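Local coordinates for putative metal-dependent hydrolase (Bacillus subtilis, PDB 6KNS), which binds two zinc ions in a metallo-beta-lactamase fold and probably acts as a metal-dependent hydrolase, possibly processing the 3' ends of tRNA, at residues Thr134-Ile139 and Ser163-Phe168; Thr155-Ala160 and Glu173-Leu178; Asn183-Gln188 and Asp225-Glu230. All coordinates share one frame; numbering follows the deposited sequence.

Interaction 1 of 3, residues Thr134-Ile139 and Ser163-Phe168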
ATOM      1  N   THR A 134     -26.786  -1.110  -0.964  1.00 26.89           N
ATOM      2  CA  THR A 134     -27.339  -0.446  -2.144  1.00 27.60           C
ATOM      3  C   THR A 134     -26.394   0.706  -2.509  1.00 26.84           C
ATOM      4  O   THR A 134     -25.580   1.140  -1.677  1.00 26.54           O
ATOM      5  CB  THR A 134     -28.790   0.098  -1.921  1.00 29.07           C
ATOM      6  OG1 THR A 134     -28.837   0.817  -0.694  1.00 30.37           O
ATOM      7  CG2 THR A 134     -29.884  -1.041  -1.927  1.00 29.01           C
ATOM      8  N   PHE A 135     -26.503   1.202  -3.738  1.00 27.41           N
ATOM      9  CA  PHE A 135     -25.447   2.031  -4.371  1.00 26.09           C
ATOM     10  C   PHE A 135     -26.007   3.312  -4.972  1.00 26.74           C
ATOM     11  O   PHE A 135     -27.139   3.326  -5.413  1.00 27.12           O
ATOM     12  CB  PHE A 135     -24.791   1.237  -5.490  1.00 25.45           C
ATOM     13  CG  PHE A 135     -24.177  -0.046  -5.020  1.00 25.93           C
ATOM     14  CD1 PHE A 135     -22.906  -0.063  -4.467  1.00 25.17           C
ATOM     15  CD2 PHE A 135     -24.894  -1.209  -5.041  1.00 27.72           C
ATOM     16  CE1 PHE A 135     -22.339  -1.240  -3.981  1.00 25.98           C
ATOM     17  CE2 PHE A 135     -24.326  -2.390  -4.582  1.00 28.29           C
ATOM     18  CZ  PHE A 135     -23.053  -2.398  -4.032  1.00 26.03           C
ATOM     19  N   LEU A 136     -25.196   4.363  -5.001  1.00 26.10           N
ATOM     20  CA  LEU A 136     -25.511   5.588  -5.752  1.00 26.72           C
ATOM     21  C   LEU A 136     -24.262   6.003  -6.539  1.00 26.55           C
ATOM     22  O   LEU A 136     -23.168   6.128  -5.962  1.00 24.03           O
ATOM     23  CB  LEU A 136     -25.933   6.705  -4.809  1.00 26.58           C
ATOM     24  CG  LEU A 136     -26.199   8.101  -5.387  1.00 28.26           C
ATOM     25  CD1 LEU A 136     -27.437   8.096  -6.312  1.00 26.96           C
ATOM     26  CD2 LEU A 136     -26.369   9.141  -4.257  1.00 25.71           C
ATOM     27  N   LYS A 137     -24.412   6.215  -7.850  1.00 27.54           N
ATOM     28  CA  LYS A 137     -23.289   6.727  -8.645  1.00 27.71           C
ATOM     29  C   LYS A 137     -22.905   8.139  -8.190  1.00 27.27           C
ATOM     30  O   LYS A 137     -23.784   8.963  -7.939  1.00 27.35           O
ATOM     31  CB  LYS A 137     -23.657   6.758 -10.101  1.00 29.89           C
ATOM     32  CG  LYS A 137     -22.458   6.834 -11.032  1.00 31.54           C
ATOM     33  CD  LYS A 137     -22.940   6.464 -12.481  1.00 36.63           C
ATOM     34  CE  LYS A 137     -21.794   6.569 -13.475  1.00 38.16           C
ATOM     35  NZ  LYS A 137     -21.102   7.885 -13.293  1.00 38.75           N
ATOM     36  N   THR A 138     -21.602   8.395  -8.040  1.00 25.52           N
ATOM     37  CA  THR A 138     -21.139   9.704  -7.572  1.00 25.18           C
ATOM     38  C   THR A 138     -20.703  10.582  -8.761  1.00 25.46           C
ATOM     39  O   THR A 138     -20.604  10.114  -9.885  1.00 24.83           O
ATOM     40  CB  THR A 138     -19.998   9.550  -6.560  1.00 24.30           C
ATOM     41  OG1 THR A 138     -18.847   8.951  -7.178  1.00 22.65           O
ATOM     42  CG2 THR A 138     -20.455   8.673  -5.345  1.00 23.31           C
ATOM     43  N   ILE A 139     -20.453  11.855  -8.500  1.00 25.70           N
ATOM     44  CA  ILE A 139     -19.903  12.737  -9.502  1.00 26.38           C
ATOM     45  C   ILE A 139     -18.418  12.763  -9.215  1.00 25.24           C
ATOM     46  O   ILE A 139     -17.989  13.343  -8.227  1.00 25.06           O
ATOM     47  CB  ILE A 139     -20.500  14.128  -9.443  1.00 27.12           C
ATOM     48  CG1 ILE A 139     -22.039  14.045  -9.404  1.00 29.19           C
ATOM     49  CG2 ILE A 139     -19.992  14.949 -10.629  1.00 26.82           C
ATOM     50  CD1 ILE A 139     -22.743  15.367  -9.778  1.00 29.98           C
ATOM     51  N   SER A 163     -18.133  14.987  -5.772  1.00 24.58           N
ATOM     52  CA  SER A 163     -18.566  16.370  -5.561  1.00 25.75           C
ATOM     53  C   SER A 163     -20.064  16.336  -5.232  1.00 26.32           C
ATOM     54  O   SER A 163     -20.732  15.291  -5.342  1.00 25.57           O
ATOM     55  CB  SER A 163     -18.314  17.255  -6.799  1.00 26.61           C
ATOM     56  OG  SER A 163     -19.036  16.796  -7.932  1.00 28.66           O
ATOM     57  N   TYR A 164     -20.589  17.481  -4.832  1.00 27.01           N
ATOM     58  CA  TYR A 164     -21.909  17.529  -4.203  1.00 27.35           C
ATOM     59  C   TYR A 164     -23.020  17.161  -5.206  1.00 27.86           C
ATOM     60  O   TYR A 164     -22.934  17.538  -6.369  1.00 27.66           O
ATOM     61  CB  TYR A 164     -22.185  18.926  -3.565  1.00 28.19           C
ATOM     62  CG  TYR A 164     -23.625  19.005  -3.088  1.00 29.33           C
ATOM     63  CD1 TYR A 164     -24.009  18.441  -1.872  1.00 29.48           C
ATOM     64  CD2 TYR A 164     -24.603  19.520  -3.902  1.00 30.65           C
ATOM     65  CE1 TYR A 164     -25.330  18.450  -1.469  1.00 30.91           C
ATOM     66  CE2 TYR A 164     -25.927  19.527  -3.516  1.00 33.37           C
ATOM     67  CZ  TYR A 164     -26.285  18.981  -2.306  1.00 32.90           C
ATOM     68  OH  TYR A 164     -27.605  19.005  -1.942  1.00 35.93           O
ATOM     69  N   GLN A 165     -24.033  16.410  -4.763  1.00 27.65           N
ATOM     70  CA  GLN A 165     -25.283  16.268  -5.543  1.00 29.33           C
ATOM     71  C   GLN A 165     -26.473  16.063  -4.618  1.00 30.02           C
ATOM     72  O   GLN A 165     -26.349  15.432  -3.549  1.00 28.43           O
ATOM     73  CB  GLN A 165     -25.189  15.110  -6.563  1.00 29.19           C
ATOM     74  CG  GLN A 165     -24.756  13.771  -5.944  1.00 28.14           C
ATOM     75  CD  GLN A 165     -24.703  12.629  -6.938  1.00 27.70           C
ATOM     76  OE1 GLN A 165     -25.004  12.809  -8.091  1.00 31.07           O
ATOM     77  NE2 GLN A 165     -24.288  11.448  -6.486  1.00 26.76           N
ATOM     78  N   ASP A 166     -27.621  16.600  -5.032  1.00 31.67           N
ATOM     79  CA  ASP A 166     -28.852  16.502  -4.263  1.00 32.76           C
ATOM     80  C   ASP A 166     -29.254  15.055  -4.044  1.00 32.43           C
ATOM     81  O   ASP A 166     -29.818  14.707  -3.016  1.00 33.09           O
ATOM     82  CB  ASP A 166     -30.007  17.230  -4.973  1.00 35.69           C
ATOM     83  CG  ASP A 166     -29.927  18.760  -4.848  1.00 37.71           C
ATOM     84  OD1 ASP A 166     -29.180  19.285  -3.992  1.00 39.98           O
ATOM     85  OD2 ASP A 166     -30.642  19.432  -5.607  1.00 43.45           O
ATOM     86  N   SER A 167     -28.967  14.203  -5.004  1.00 31.30           N
ATOM     87  CA  SER A 167     -29.353  12.799  -4.886  1.00 31.80           C
ATOM     88  C   SER A 167     -28.754  12.096  -3.632  1.00 30.17           C
ATOM     89  O   SER A 167     -29.267  11.068  -3.176  1.00 30.44           O
ATOM     90  CB  SER A 167     -28.932  12.076  -6.150  1.00 30.83           C
ATOM     91  OG  SER A 167     -27.530  12.268  -6.321  1.00 31.40           O
ATOM     92  N   PHE A 168     -27.682  12.635  -3.056  1.00 29.04           N
ATOM     93  CA  PHE A 168     -27.171  12.038  -1.820  1.00 27.85           C
ATOM     94  C   PHE A 168     -28.198  12.107  -0.663  1.00 29.16           C
ATOM     95  O   PHE A 168     -28.095  11.341   0.295  1.00 27.40           O
ATOM     96  CB  PHE A 168     -25.899  12.748  -1.368  1.00 27.16           C
ATOM     97  CG  PHE A 168     -24.618  12.210  -1.966  1.00 25.17           C
ATOM     98  CD1 PHE A 168     -24.244  10.906  -1.763  1.00 24.86           C
ATOM     99  CD2 PHE A 168     -23.753  13.054  -2.656  1.00 24.41           C
ATOM    100  CE1 PHE A 168     -23.026  10.424  -2.269  1.00 25.82           C
ATOM    101  CE2 PHE A 168     -22.556  12.593  -3.165  1.00 25.80           C
ATOM    102  CZ  PHE A 168     -22.180  11.279  -2.966  1.00 25.04           C
TER

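Interaction 2 of 3, residues Thr155-Ala160 and Glu173-Leu178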
ATOM      1  N   THR A 155     -27.949   1.472   9.951  1.00 28.74           N
ATOM      2  CA  THR A 155     -27.638   1.780   8.560  1.00 27.71           C
ATOM      3  C   THR A 155     -26.497   2.795   8.473  1.00 26.27           C
ATOM      4  O   THR A 155     -26.538   3.853   9.112  1.00 26.29           O
ATOM      5  CB  THR A 155     -28.903   2.337   7.860  1.00 29.14           C
ATOM      6  OG1 THR A 155     -29.904   1.316   7.842  1.00 28.66           O
ATOM      7  CG2 THR A 155     -28.598   2.750   6.415  1.00 27.70           C
ATOM      8  N   VAL A 156     -25.451   2.457   7.721  1.00 25.05           N
ATOM      9  CA  VAL A 156     -24.349   3.365   7.511  1.00 23.79           C
ATOM     10  C   VAL A 156     -24.269   3.745   6.036  1.00 23.62           C
ATOM     11  O   VAL A 156     -24.341   2.885   5.175  1.00 23.78           O
ATOM     12  CB  VAL A 156     -23.004   2.725   7.980  1.00 22.94           C
ATOM     13  CG1 VAL A 156     -21.844   3.636   7.723  1.00 19.23           C
ATOM     14  CG2 VAL A 156     -23.078   2.358   9.485  1.00 23.40           C
ATOM     15  N   VAL A 157     -24.077   5.030   5.749  1.00 23.57           N
ATOM     16  CA  VAL A 157     -23.908   5.499   4.383  1.00 22.82           C
ATOM     17  C   VAL A 157     -22.480   5.987   4.247  1.00 22.44           C
ATOM     18  O   VAL A 157     -21.984   6.745   5.091  1.00 22.80           O
ATOM     19  CB  VAL A 157     -24.917   6.623   4.023  1.00 24.24           C
ATOM     20  CG1 VAL A 157     -24.579   7.255   2.669  1.00 23.22           C
ATOM     21  CG2 VAL A 157     -26.352   6.083   4.009  1.00 24.19           C
ATOM     22  N   TYR A 158     -21.827   5.523   3.188  1.00 21.73           N
ATOM     23  CA  TYR A 158     -20.477   5.907   2.796  1.00 21.23           C
ATOM     24  C   TYR A 158     -20.587   6.596   1.448  1.00 21.31           C
ATOM     25  O   TYR A 158     -21.062   5.994   0.499  1.00 22.83           O
ATOM     26  CB  TYR A 158     -19.627   4.644   2.647  1.00 20.30           C
ATOM     27  CG  TYR A 158     -18.246   4.820   2.115  1.00 18.88           C
ATOM     28  CD1 TYR A 158     -17.398   5.803   2.626  1.00 21.59           C
ATOM     29  CD2 TYR A 158     -17.747   3.969   1.110  1.00 19.62           C
ATOM     30  CE1 TYR A 158     -16.067   5.940   2.152  1.00 19.57           C
ATOM     31  CE2 TYR A 158     -16.433   4.090   0.631  1.00 18.35           C
ATOM     32  CZ  TYR A 158     -15.601   5.069   1.156  1.00 20.00           C
ATOM     33  OH  TYR A 158     -14.314   5.199   0.696  1.00 19.12           O
ATOM     34  N   THR A 159     -20.187   7.854   1.364  1.00 21.00           N
ATOM     35  CA  THR A 159     -20.277   8.606   0.119  1.00 20.94           C
ATOM     36  C   THR A 159     -19.246   8.163  -0.920  1.00 21.34           C
ATOM     37  O   THR A 159     -19.329   8.575  -2.075  1.00 22.17           O
ATOM     38  CB  THR A 159     -20.025  10.129   0.330  1.00 21.84           C
ATOM     39  OG1 THR A 159     -18.673  10.326   0.786  1.00 17.95           O
ATOM     40  CG2 THR A 159     -20.996  10.735   1.329  1.00 20.64           C
ATOM     41  N   ALA A 160     -18.249   7.366  -0.533  1.00 20.39           N
ATOM     42  CA  ALA A 160     -17.080   7.214  -1.363  1.00 20.32           C
ATOM     43  C   ALA A 160     -16.622   8.634  -1.750  1.00 20.73           C
ATOM     44  O   ALA A 160     -16.726   9.573  -0.935  1.00 21.15           O
ATOM     45  CB  ALA A 160     -17.362   6.334  -2.585  1.00 19.25           C
ATOM     46  N   GLU A 173     -31.083   8.934   3.497  1.00 32.64           N
ATOM     47  CA  GLU A 173     -32.192   9.220   4.402  1.00 34.69           C
ATOM     48  C   GLU A 173     -32.231   8.350   5.668  1.00 34.35           C
ATOM     49  O   GLU A 173     -32.280   7.118   5.618  1.00 33.68           O
ATOM     50  CB  GLU A 173     -33.560   9.134   3.683  1.00 36.51           C
ATOM     51  CG  GLU A 173     -34.672   9.692   4.564  1.00 41.42           C
ATOM     52  CD  GLU A 173     -35.983   9.956   3.820  1.00 46.46           C
ATOM     53  OE1 GLU A 173     -36.239   9.311   2.779  1.00 49.20           O
ATOM     54  OE2 GLU A 173     -36.756  10.799   4.307  1.00 50.03           O
ATOM     55  N   ASN A 174     -32.207   9.028   6.802  1.00 34.45           N
ATOM     56  CA  ASN A 174     -32.252   8.393   8.105  1.00 35.19           C
ATOM     57  C   ASN A 174     -31.083   7.478   8.429  1.00 33.61           C
ATOM     58  O   ASN A 174     -31.184   6.685   9.342  1.00 34.16           O
ATOM     59  CB  ASN A 174     -33.591   7.690   8.315  1.00 36.78           C
ATOM     60  CG  ASN A 174     -34.771   8.636   8.162  1.00 40.56           C
ATOM     61  OD1 ASN A 174     -35.808   8.254   7.621  1.00 44.50           O
ATOM     62  ND2 ASN A 174     -34.622   9.872   8.631  1.00 41.20           N
ATOM     63  N   ALA A 175     -29.961   7.588   7.718  1.00 32.21           N
ATOM     64  CA  ALA A 175     -28.769   6.798   8.084  1.00 30.79           C
ATOM     65  C   ALA A 175     -28.383   7.110   9.529  1.00 30.64           C
ATOM     66  O   ALA A 175     -28.424   8.275   9.964  1.00 30.01           O
ATOM     67  CB  ALA A 175     -27.613   7.104   7.159  1.00 28.92           C
ATOM     68  N   ASP A 176     -27.987   6.082  10.273  1.00 29.85           N
ATOM     69  CA  ASP A 176     -27.445   6.316  11.628  1.00 29.36           C
ATOM     70  C   ASP A 176     -26.093   7.038  11.586  1.00 27.59           C
ATOM     71  O   ASP A 176     -25.829   7.897  12.422  1.00 27.49           O
ATOM     72  CB  ASP A 176     -27.334   5.004  12.401  1.00 29.07           C
ATOM     73  CG  ASP A 176     -28.679   4.312  12.516  1.00 32.05           C
ATOM     74  OD1 ASP A 176     -29.552   4.848  13.234  1.00 33.68           O
ATOM     75  OD2 ASP A 176     -28.890   3.273  11.854  1.00 31.67           O
ATOM     76  N   LEU A 177     -25.263   6.688  10.612  1.00 26.34           N
ATOM     77  CA  LEU A 177     -23.910   7.257  10.466  1.00 25.52           C
ATOM     78  C   LEU A 177     -23.729   7.558   8.999  1.00 24.99           C
ATOM     79  O   LEU A 177     -23.954   6.698   8.153  1.00 25.47           O
ATOM     80  CB  LEU A 177     -22.817   6.282  10.940  1.00 24.21           C
ATOM     81  CG  LEU A 177     -21.349   6.669  10.704  1.00 23.73           C
ATOM     82  CD1 LEU A 177     -20.979   7.881  11.495  1.00 24.28           C
ATOM     83  CD2 LEU A 177     -20.399   5.535  11.048  1.00 21.39           C
ATOM     84  N   LEU A 178     -23.395   8.801   8.701  1.00 24.56           N
ATOM     85  CA  LEU A 178     -23.005   9.185   7.367  1.00 23.91           C
ATOM     86  C   LEU A 178     -21.504   9.392   7.393  1.00 22.82           C
ATOM     87  O   LEU A 178     -21.033  10.325   8.045  1.00 22.86           O
ATOM     88  CB  LEU A 178     -23.665  10.500   6.959  1.00 24.34           C
ATOM     89  CG  LEU A 178     -23.217  11.100   5.623  1.00 23.40           C
ATOM     90  CD1 LEU A 178     -23.480  10.130   4.468  1.00 24.01           C
ATOM     91  CD2 LEU A 178     -23.940  12.423   5.376  1.00 25.44           C
TER

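Interaction 3 of 3, residues Asn183-Gln188 and Asp225-Glu230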
ATOM      1  N   ASN A 183     -12.658  16.370   1.417  1.00 21.02           N
ATOM      2  CA  ASN A 183     -11.286  16.633   1.024  1.00 20.93           C
ATOM      3  C   ASN A 183     -10.946  18.133   1.010  1.00 21.77           C
ATOM      4  O   ASN A 183      -9.786  18.468   0.907  1.00 20.84           O
ATOM      5  CB  ASN A 183     -11.016  16.025  -0.364  1.00 20.25           C
ATOM      6  CG  ASN A 183      -9.575  15.505  -0.513  1.00 22.78           C
ATOM      7  OD1 ASN A 183      -8.610  16.127  -0.047  1.00 26.16           O
ATOM      8  ND2 ASN A 183      -9.436  14.371  -1.118  1.00 20.05           N
ATOM      9  N   PHE A 184     -11.960  19.012   1.088  1.00 21.99           N
ATOM     10  CA  PHE A 184     -11.778  20.471   1.005  1.00 23.19           C
ATOM     11  C   PHE A 184     -12.430  21.242   2.148  1.00 23.90           C
ATOM     12  O   PHE A 184     -13.401  20.766   2.725  1.00 23.65           O
ATOM     13  CB  PHE A 184     -12.328  20.990  -0.335  1.00 24.58           C
ATOM     14  CG  PHE A 184     -11.473  20.623  -1.512  1.00 24.90           C
ATOM     15  CD1 PHE A 184     -10.548  21.495  -2.001  1.00 29.92           C
ATOM     16  CD2 PHE A 184     -11.593  19.393  -2.115  1.00 27.04           C
ATOM     17  CE1 PHE A 184      -9.735  21.141  -3.104  1.00 31.75           C
ATOM     18  CE2 PHE A 184     -10.789  19.023  -3.192  1.00 26.34           C
ATOM     19  CZ  PHE A 184      -9.874  19.894  -3.693  1.00 28.82           C
ATOM     20  N   TYR A 185     -11.886  22.433   2.461  1.00 24.42           N
ATOM     21  CA  TYR A 185     -12.381  23.304   3.533  1.00 24.92           C
ATOM     22  C   TYR A 185     -13.532  24.159   3.010  1.00 26.28           C
ATOM     23  O   TYR A 185     -13.760  24.237   1.806  1.00 26.32           O
ATOM     24  CB  TYR A 185     -11.239  24.186   4.097  1.00 25.17           C
ATOM     25  CG  TYR A 185     -10.196  23.355   4.847  1.00 23.62           C
ATOM     26  CD1 TYR A 185      -9.113  22.766   4.187  1.00 22.84           C
ATOM     27  CD2 TYR A 185     -10.349  23.077   6.205  1.00 24.55           C
ATOM     28  CE1 TYR A 185      -8.175  21.981   4.884  1.00 21.42           C
ATOM     29  CE2 TYR A 185      -9.433  22.296   6.909  1.00 24.45           C
ATOM     30  CZ  TYR A 185      -8.357  21.732   6.233  1.00 23.06           C
ATOM     31  OH  TYR A 185      -7.456  20.982   6.927  1.00 20.97           O
ATOM     32  N   ALA A 186     -14.234  24.817   3.926  1.00 27.34           N
ATOM     33  CA  ALA A 186     -15.491  25.521   3.639  1.00 28.01           C
ATOM     34  C   ALA A 186     -15.326  26.600   2.602  1.00 29.61           C
ATOM     35  O   ALA A 186     -16.245  26.856   1.837  1.00 29.39           O
ATOM     36  CB  ALA A 186     -16.086  26.134   4.943  1.00 28.86           C
ATOM     37  N   ASP A 187     -14.156  27.234   2.564  1.00 30.64           N
ATOM     38  CA  ASP A 187     -13.923  28.321   1.595  1.00 32.60           C
ATOM     39  C   ASP A 187     -13.594  27.830   0.206  1.00 32.26           C
ATOM     40  O   ASP A 187     -13.487  28.645  -0.681  1.00 34.17           O
ATOM     41  CB  ASP A 187     -12.787  29.267   2.052  1.00 33.18           C
ATOM     42  CG  ASP A 187     -11.428  28.569   2.144  1.00 35.42           C
ATOM     43  OD1 ASP A 187     -11.277  27.690   3.032  1.00 36.30           O
ATOM     44  OD2 ASP A 187     -10.508  28.904   1.338  1.00 39.33           O
ATOM     45  N   GLN A 188     -13.392  26.527   0.020  1.00 31.16           N
ATOM     46  CA  GLN A 188     -12.852  25.996  -1.217  1.00 30.74           C
ATOM     47  C   GLN A 188     -13.932  25.227  -1.979  1.00 31.36           C
ATOM     48  O   GLN A 188     -14.844  24.647  -1.363  1.00 31.37           O
ATOM     49  CB  GLN A 188     -11.714  24.999  -0.944  1.00 29.84           C
ATOM     50  CG  GLN A 188     -10.444  25.516  -0.265  1.00 29.87           C
ATOM     51  CD  GLN A 188      -9.490  24.369  -0.004  1.00 29.35           C
ATOM     52  OE1 GLN A 188      -9.764  23.489   0.832  1.00 25.26           O
ATOM     53  NE2 GLN A 188      -8.385  24.328  -0.759  1.00 29.86           N
ATOM     54  N   ASP A 225      -9.461  19.987  12.467  1.00 24.37           N
ATOM     55  CA  ASP A 225     -10.574  20.326  13.365  1.00 25.77           C
ATOM     56  C   ASP A 225     -11.470  21.440  12.826  1.00 25.81           C
ATOM     57  O   ASP A 225     -12.654  21.500  13.185  1.00 26.46           O
ATOM     58  CB  ASP A 225     -10.063  20.687  14.765  1.00 27.02           C
ATOM     59  CG  ASP A 225      -9.765  19.448  15.631  1.00 29.74           C
ATOM     60  OD1 ASP A 225      -9.788  18.314  15.104  1.00 32.09           O
ATOM     61  OD2 ASP A 225      -9.540  19.613  16.848  1.00 33.36           O
ATOM     62  N   ASN A 226     -10.935  22.296  11.953  1.00 24.66           N
ATOM     63  CA  ASN A 226     -11.769  23.294  11.308  1.00 24.62           C
ATOM     64  C   ASN A 226     -12.819  22.674  10.425  1.00 24.25           C
ATOM     65  O   ASN A 226     -13.862  23.282  10.257  1.00 24.48           O
ATOM     66  CB  ASN A 226     -10.973  24.304  10.490  1.00 24.76           C
ATOM     67  CG  ASN A 226     -10.251  25.320  11.348  1.00 26.20           C
ATOM     68  OD1 ASN A 226     -10.569  25.499  12.510  1.00 24.94           O
ATOM     69  ND2 ASN A 226      -9.280  25.994  10.768  1.00 25.28           N
ATOM     70  N   LEU A 227     -12.553  21.498   9.848  1.00 22.90           N
ATOM     71  CA  LEU A 227     -13.557  20.816   9.012  1.00 23.13           C
ATOM     72  C   LEU A 227     -14.780  20.456   9.846  1.00 23.65           C
ATOM     73  O   LEU A 227     -15.891  20.619   9.414  1.00 24.07           O
ATOM     74  CB  LEU A 227     -12.987  19.544   8.363  1.00 22.54           C
ATOM     75  CG  LEU A 227     -11.791  19.728   7.407  1.00 21.19           C
ATOM     76  CD1 LEU A 227     -11.123  18.403   7.083  1.00 19.01           C
ATOM     77  CD2 LEU A 227     -12.268  20.450   6.153  1.00 20.86           C
ATOM     78  N   ARG A 228     -14.556  19.952  11.050  1.00 23.82           N
ATOM     79  CA  ARG A 228     -15.632  19.704  11.981  1.00 24.65           C
ATOM     80  C   ARG A 228     -16.407  20.982  12.370  1.00 25.75           C
ATOM     81  O   ARG A 228     -17.643  20.968  12.380  1.00 25.25           O
ATOM     82  CB  ARG A 228     -15.088  19.054  13.243  1.00 24.72           C
ATOM     83  CG  ARG A 228     -16.131  18.805  14.273  1.00 27.00           C
ATOM     84  CD  ARG A 228     -15.550  18.190  15.546  1.00 29.10           C
ATOM     85  NE  ARG A 228     -16.580  18.271  16.559  1.00 31.01           N
ATOM     86  CZ  ARG A 228     -16.929  19.372  17.223  1.00 32.67           C
ATOM     87  NH1 ARG A 228     -16.282  20.538  17.052  1.00 34.36           N
ATOM     88  NH2 ARG A 228     -17.932  19.299  18.083  1.00 32.02           N
ATOM     89  N   LYS A 229     -15.703  22.068  12.695  1.00 25.42           N
ATOM     90  CA  LYS A 229     -16.397  23.307  13.072  1.00 27.06           C
ATOM     91  C   LYS A 229     -17.240  23.877  11.918  1.00 27.48           C
ATOM     92  O   LYS A 229     -18.365  24.383  12.105  1.00 27.65           O
ATOM     93  CB  LYS A 229     -15.388  24.362  13.502  1.00 27.85           C
ATOM     94  CG  LYS A 229     -14.644  24.050  14.778  1.00 28.84           C
ATOM     95  CD  LYS A 229     -13.705  25.209  15.170  1.00 28.78           C
ATOM     96  CE  LYS A 229     -12.862  24.823  16.369  1.00 29.78           C
ATOM     97  NZ  LYS A 229     -11.910  25.872  16.711  1.00 26.25           N
ATOM     98  N   GLU A 230     -16.677  23.804  10.724  1.00 26.26           N
ATOM     99  CA  GLU A 230     -17.359  24.267   9.514  1.00 27.31           C
ATOM    100  C   GLU A 230     -18.591  23.414   9.261  1.00 27.18           C
ATOM    101  O   GLU A 230     -19.641  23.944   8.943  1.00 27.41           O
ATOM    102  CB  GLU A 230     -16.411  24.169   8.307  1.00 26.69           C
ATOM    103  CG  GLU A 230     -15.294  25.193   8.311  1.00 26.47           C
ATOM    104  CD  GLU A 230     -14.086  24.765   7.468  1.00 29.90           C
ATOM    105  OE1 GLU A 230     -14.174  23.817   6.639  1.00 28.71           O
ATOM    106  OE2 GLU A 230     -13.019  25.381   7.637  1.00 30.15           O
TER

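Interaction 1 of 3, residues Thr134-Ile139 and Ser163-Phe168
Q165 reaches across to strand 131-137 and donates to the backbone of K137: its NE2 lies 2.9 Å from K137 O, in a nearly straight bond (164° at the hydrogen). The two flat groups are well matched, because the acceptor lies in the plane of the glutamine amide while the donor meets a lone pair of the carbonyl in that carbonyl's own plane. CG of Q165 stands between its backbone N and carbonyl carbon (chi1 53°), and the extended chain beyond it carries the amide across to the strand.

Around this amide the apolar groups come from several sides. L136 points at it from the opposite direction and lodges CD2 in a corner, 3.6 Å from S167 O and 3.7 Å from CD1 of F168. The F168 ring meets both L136 and T138 obliquely, with T138 CG2 3.9 Å from its CZ, and Q165 NE2 lies over one face of the ring, displaced toward the rim. I139 slants past the other end of the amide, placing CG1 3.5 Å from Q165 OE1, while its CB and CG2 both rest 3.4 Å from S163 OG. S163 N in turn donates to I139 O at 3.0 Å.

The contact joins a strand and the loop after strand 155-158, both leading to or from zinc ligands: H140 directly follows I139, and D161, which binds both zinc ions, lies two residues before S163. T138 OG1 hydrogen-bonds D161 O, a further link between these parts of the fold. Since both bonds across the segments end on main-chain carbonyls, the loop holding Q165 is tied to the backbone itself and depends on no pairing of charges, while L136, T138 and F168 surround its NE2 end with apolar groups.

Interaction 2 of 3, residues Thr155-Ala160 and Glu173-Leu178
V156 and V157 pair with L177 and L178 as neighbouring parallel strands, the two beta elements of a beta-alpha-beta unit whose crossover runs through helix 168-171. V157 N donates to L177 O at 2.9 Å in a nearly straight bond (169°). Where the second strand begins, T155 O receives D176 N at 2.9 Å and, weakly, L177 N at 3.5 Å. The carboxylate of D176 returns the grip: with CG beside its own backbone N (chi1 -58°), OD2 accepts T155 N at 2.8 Å through its anti lone pair.

The side chains divide between the two faces of the sheet. V156 and L177 run side by side on one, where W248 of strand 247-249 packs on both. On the other, the two branches of V157 take separate partners, CG1 meeting L178 CD1 at 3.6 Å and CG2 meeting A175 CB at 3.5 Å.

Farther out, strand 145-150 flanks the first strand and strand 212-216 the second, so the pair is internal to its sheet. Past the pairing, the first segment leads on to the zinc ligand D161; there T159 OG1 accepts E181 N and donates to A160 O, 2.7 Å away.

Interaction 3 of 3, residues Asn183-Gln188 and Asp225-Glu230
Y185 lays its ring against L227, where a type I beta turn (Y185 to Q188) packs on helix 225-231 in the outer part of the metallo-beta-lactamase fold. The leucine meets the ring over one face and at about a right angle, with CD2 only 3.3 Å from Y185 CD2 and CG 3.5 Å from Y185 CE2, so the fit is tight along that side of the ring. CG of Y185 lies beside its backbone N and opposite the carbonyl carbon (chi1 -68°), which swings the ring out of the turn toward the helix. The far end is fixed as well: Y185 OH bonds to F221 O, and the F221 ring meets that of the tyrosine at a steep angle.

One helical turn on, E230 takes up the backbone of the loop. Its CG is also placed beside the backbone N (chi1 -72°), and the extended chain beyond sends the carboxylate to A186. OE1 accepts A186 N at 2.9 Å, but the donor comes from well above the carboxylate plane and the bond is bent (138°). The same oxygen also bonds S198 OG, so turn, helix 225-231 and the start of helix 198-208 converge on one atom. A186 CB packs on the same side of the carboxylate as A186 N, 3.6 Å from E230 CG, and E230 OE2 sits at the edge of the tyrosine ring, 3.8 Å from Y185 CD2.

The side chain of F184 leaves its backbone away from the helix; it packs on F86 of the second subunit. Two bonds join the ends of the turn, Y185 and Q188: Q188 N donates to Y185 O, and Y185 N donates to a lone pair of Q188 OE1, in the carbonyl plane, at 2.9 Å.

How the interactions relate
Interactions 1 and 2 both reach the same sheet and touch directly, T138 CG2 lying 3.5 Å from T159 O and the F168 ring packing on the T159 side chain; their segments alternate along the chain. Interaction 2 is the buried member, held by strand pairing and aliphatic contacts on both faces. Interaction 1, partly buried, lies where strands give way to zinc-binding loops, and there a side-chain amide, not a neighbouring strand, supplies a bond to the K137 carbonyl. Interaction 3 stands apart, its centre about 20 Å from each of the others, nearer the surface and the second subunit, joining loop to helix through an aromatic face and a carboxylate.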